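Local coordinates for protein iron Super-Oxide Dismutase (Plasmodium knowlesi, PDB 2AWP) that probably disposes of toxic superoxide radicals as an iron-dependent superoxide dismutase, converting them to hydrogen peroxide and molecular oxygen, at residues A[95-98]-A[99-103]. Numbering follows the deposited sequence.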
ATOM      1  N   GLU A  95     -23.109 -24.318  -3.253  1.00 13.70           N
ATOM      2  CA  GLU A  95     -24.544 -24.105  -3.078  1.00 15.20           C
ATOM      3  C   GLU A  95     -24.819 -22.777  -2.369  1.00 13.40           C
ATOM      4  O   GLU A  95     -25.723 -22.058  -2.747  1.00 13.95           O
ATOM      5  CB  GLU A  95     -25.185 -25.296  -2.363  1.00 16.35           C
ATOM      6  CG  GLU A  95     -25.047 -26.634  -3.121  1.00 23.89           C
ATOM      7  CD  GLU A  95     -25.006 -27.852  -2.179  1.00 31.55           C
ATOM      8  OE1 GLU A  95     -25.962 -28.024  -1.377  1.00 36.09           O
ATOM      9  OE2 GLU A  95     -24.013 -28.629  -2.224  1.00 36.42           O
ATOM     10  N   LYS A  96     -23.999 -22.431  -1.379  1.00 13.58           N
ATOM     11  CA  LYS A  96     -24.101 -21.163  -0.648  1.00 12.14           C
ATOM     12  C   LYS A  96     -23.863 -19.956  -1.563  1.00 12.23           C
ATOM     13  O   LYS A  96     -24.566 -18.927  -1.456  1.00 11.20           O
ATOM     14  CB  LYS A  96     -23.106 -21.128   0.535  1.00 12.97           C
ATOM     15  CG  LYS A  96     -23.332 -19.967   1.521  1.00 11.25           C
ATOM     16  CD  LYS A  96     -24.517 -20.188   2.426  1.00 12.52           C
ATOM     17  CE  LYS A  96     -24.744 -18.970   3.310  1.00 15.44           C
ATOM     18  NZ  LYS A  96     -26.079 -18.976   3.931  1.00 15.83           N
ATOM     19  N   ILE A  97     -22.872 -20.067  -2.448  1.00 11.01           N
ATOM     20  CA  ILE A  97     -22.639 -19.027  -3.444  1.00 10.97           C
ATOM     21  C   ILE A  97     -23.828 -18.878  -4.417  1.00 11.20           C
ATOM     22  O   ILE A  97     -24.258 -17.755  -4.766  1.00 10.88           O
ATOM     23  CB  ILE A  97     -21.281 -19.275  -4.233  1.00 11.42           C
ATOM     24  CG1 ILE A  97     -20.090 -18.886  -3.329  1.00 10.16           C
ATOM     25  CG2 ILE A  97     -21.284 -18.478  -5.534  1.00  9.12           C
ATOM     26  CD1 ILE A  97     -18.684 -19.338  -3.795  1.00 10.94           C
ATOM     27  N   GLN A  98     -24.350 -20.011  -4.879  1.00 12.00           N
ATOM     28  CA  GLN A  98     -25.584 -19.979  -5.695  1.00 12.63           C
ATOM     29  C   GLN A  98     -26.682 -19.187  -4.969  1.00 11.56           C
ATOM     30  O   GLN A  98     -27.333 -18.336  -5.565  1.00 11.42           O
ATOM     31  CB  GLN A  98     -26.079 -21.403  -6.033  1.00 12.48           C
ATOM     32  CG  GLN A  98     -25.170 -22.169  -6.989  1.00 12.92           C
ATOM     33  CD  GLN A  98     -25.374 -23.672  -6.940  1.00 13.19           C
ATOM     34  OE1 GLN A  98     -26.154 -24.186  -6.120  1.00 14.77           O
ATOM     35  NE2 GLN A  98     -24.668 -24.397  -7.825  1.00 10.79           N
ATOM     36  N   GLU A  99     -26.891 -19.469  -3.685  1.00 12.50           N
ATOM     37  CA  GLU A  99     -27.978 -18.855  -2.938  1.00 12.51           C
ATOM     38  C   GLU A  99     -27.797 -17.359  -2.787  1.00 13.13           C
ATOM     39  O   GLU A  99     -28.751 -16.575  -2.937  1.00 12.86           O
ATOM     40  CB  GLU A  99     -28.088 -19.493  -1.549  1.00 13.41           C
ATOM     41  CG  GLU A  99     -28.604 -20.900  -1.576  1.00 15.91           C
ATOM     42  CD  GLU A  99     -28.531 -21.569  -0.210  1.00 21.19           C
ATOM     43  OE1 GLU A  99     -28.373 -20.838   0.797  1.00 24.23           O
ATOM     44  OE2 GLU A  99     -28.623 -22.816  -0.145  1.00 22.41           O
ATOM     45  N   ASP A 100     -26.558 -16.953  -2.489  1.00 12.82           N
ATOM     46  CA  ASP A 100     -26.304 -15.591  -2.062  1.00 12.12           C
ATOM     47  C   ASP A 100     -25.835 -14.680  -3.203  1.00 11.59           C
ATOM     48  O   ASP A 100     -25.953 -13.464  -3.098  1.00 11.43           O
ATOM     49  CB  ASP A 100     -25.333 -15.596  -0.847  1.00 12.28           C
ATOM     50  CG  ASP A 100     -25.933 -16.297   0.374  1.00 12.44           C
ATOM     51  OD1 ASP A 100     -27.165 -16.567   0.386  1.00 10.45           O
ATOM     52  OD2 ASP A 100     -25.181 -16.614   1.313  1.00  9.98           O
ATOM     53  N   PHE A 101     -25.329 -15.255  -4.294  1.00 11.34           N
ATOM     54  CA  PHE A 101     -24.899 -14.442  -5.450  1.00 11.60           C
ATOM     55  C   PHE A 101     -25.618 -14.794  -6.740  1.00 11.50           C
ATOM     56  O   PHE A 101     -25.488 -14.073  -7.728  1.00 12.14           O
ATOM     57  CB  PHE A 101     -23.352 -14.504  -5.659  1.00 12.62           C
ATOM     58  CG  PHE A 101     -22.562 -14.002  -4.472  1.00 11.32           C
ATOM     59  CD1 PHE A 101     -22.283 -12.652  -4.330  1.00 12.65           C
ATOM     60  CD2 PHE A 101     -22.135 -14.872  -3.489  1.00 13.56           C
ATOM     61  CE1 PHE A 101     -21.558 -12.166  -3.234  1.00  7.25           C
ATOM     62  CE2 PHE A 101     -21.400 -14.399  -2.356  1.00 13.42           C
ATOM     63  CZ  PHE A 101     -21.129 -13.049  -2.228  1.00 11.86           C
ATOM     64  N   GLY A 102     -26.386 -15.883  -6.729  1.00 11.53           N
ATOM     65  CA  GLY A 102     -27.116 -16.326  -7.934  1.00 11.37           C
ATOM     66  C   GLY A 102     -26.332 -17.326  -8.756  1.00 11.58           C
ATOM     67  O   GLY A 102     -26.902 -18.275  -9.319  1.00 11.78           O
ATOM     68  N   SER A 103     -25.007 -17.123  -8.830  1.00 12.07           N
ATOM     69  CA  SER A 103     -24.112 -17.990  -9.600  1.00 11.64           C
ATOM     70  C   SER A 103     -22.674 -17.756  -9.173  1.00 11.95           C
ATOM     71  O   SER A 103     -22.352 -16.683  -8.659  1.00 11.75           O
ATOM     72  CB  SER A 103     -24.248 -17.713 -11.105  1.00 11.69           C
ATOM     73  OG  SER A 103     -23.699 -16.477 -11.495  1.00 11.05           O
TER
HETATM   74  O   HOH W   1     -28.094 -18.652   1.938  1.00  7.99           O
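The ammonium group of Lys96 is held by three partners at once: Asp100, a bound water and, from the turn between strands 122-129 and 134-140, the backbone carbonyl of Asn132. Its salt bridge to Asp100 is long, NZ to OD2 3.6 Å, whereas the water accepts a hydrogen bond from Lys96 NZ at 2.9 Å. That water also donates to Glu99 OE1 and Asp100 OD1, joining one positive and two negative side chains on the same flank of the helix. A bend at chi2 (75°) brings the aliphatic chain of Lys96 across the Asp100 carboxylate, with CE only 3.1 Å from OD2. Asp100, its CG beside its own backbone N (chi1 -63°), has a short side chain that keeps OD2 close to the Lys96 chain while it also accepts from Leu134 N, tying helix 92-101 to strand 134-140.

Ile97 and Phe101 bring apolar side chains to the face of the helix that meets the sheet and the neighbouring helices. Ile97 packs against Trp185, Leu134 and Phe107, and Ile97 CG2 lies 4.2 Å from Phe101 CD2, one turn on. The Phe101 ring has the carbonyl oxygen of Ile97 at its edge, near the ring plane, and is long enough to touch Leu126 and Ile136 on two strands of the sheet.

Ile97 O accepts from Phe101 N at 2.8 Å, and Gln98 O weakly from Gly102 N at 2.9 Å. Gly102 then turns with phi 93°, a conformation open to glycine because a CB would be jammed against the carbonyl oxygen of Phe101. Ser103 follows as N-cap, its OG accepting from Asn106 N. Helix termination at a glycine of positive phi, followed at once by a serine N-cap, thus joins helices 92-101 and 104-117 in the C-terminal α/β domain of iron/manganese superoxide dismutases.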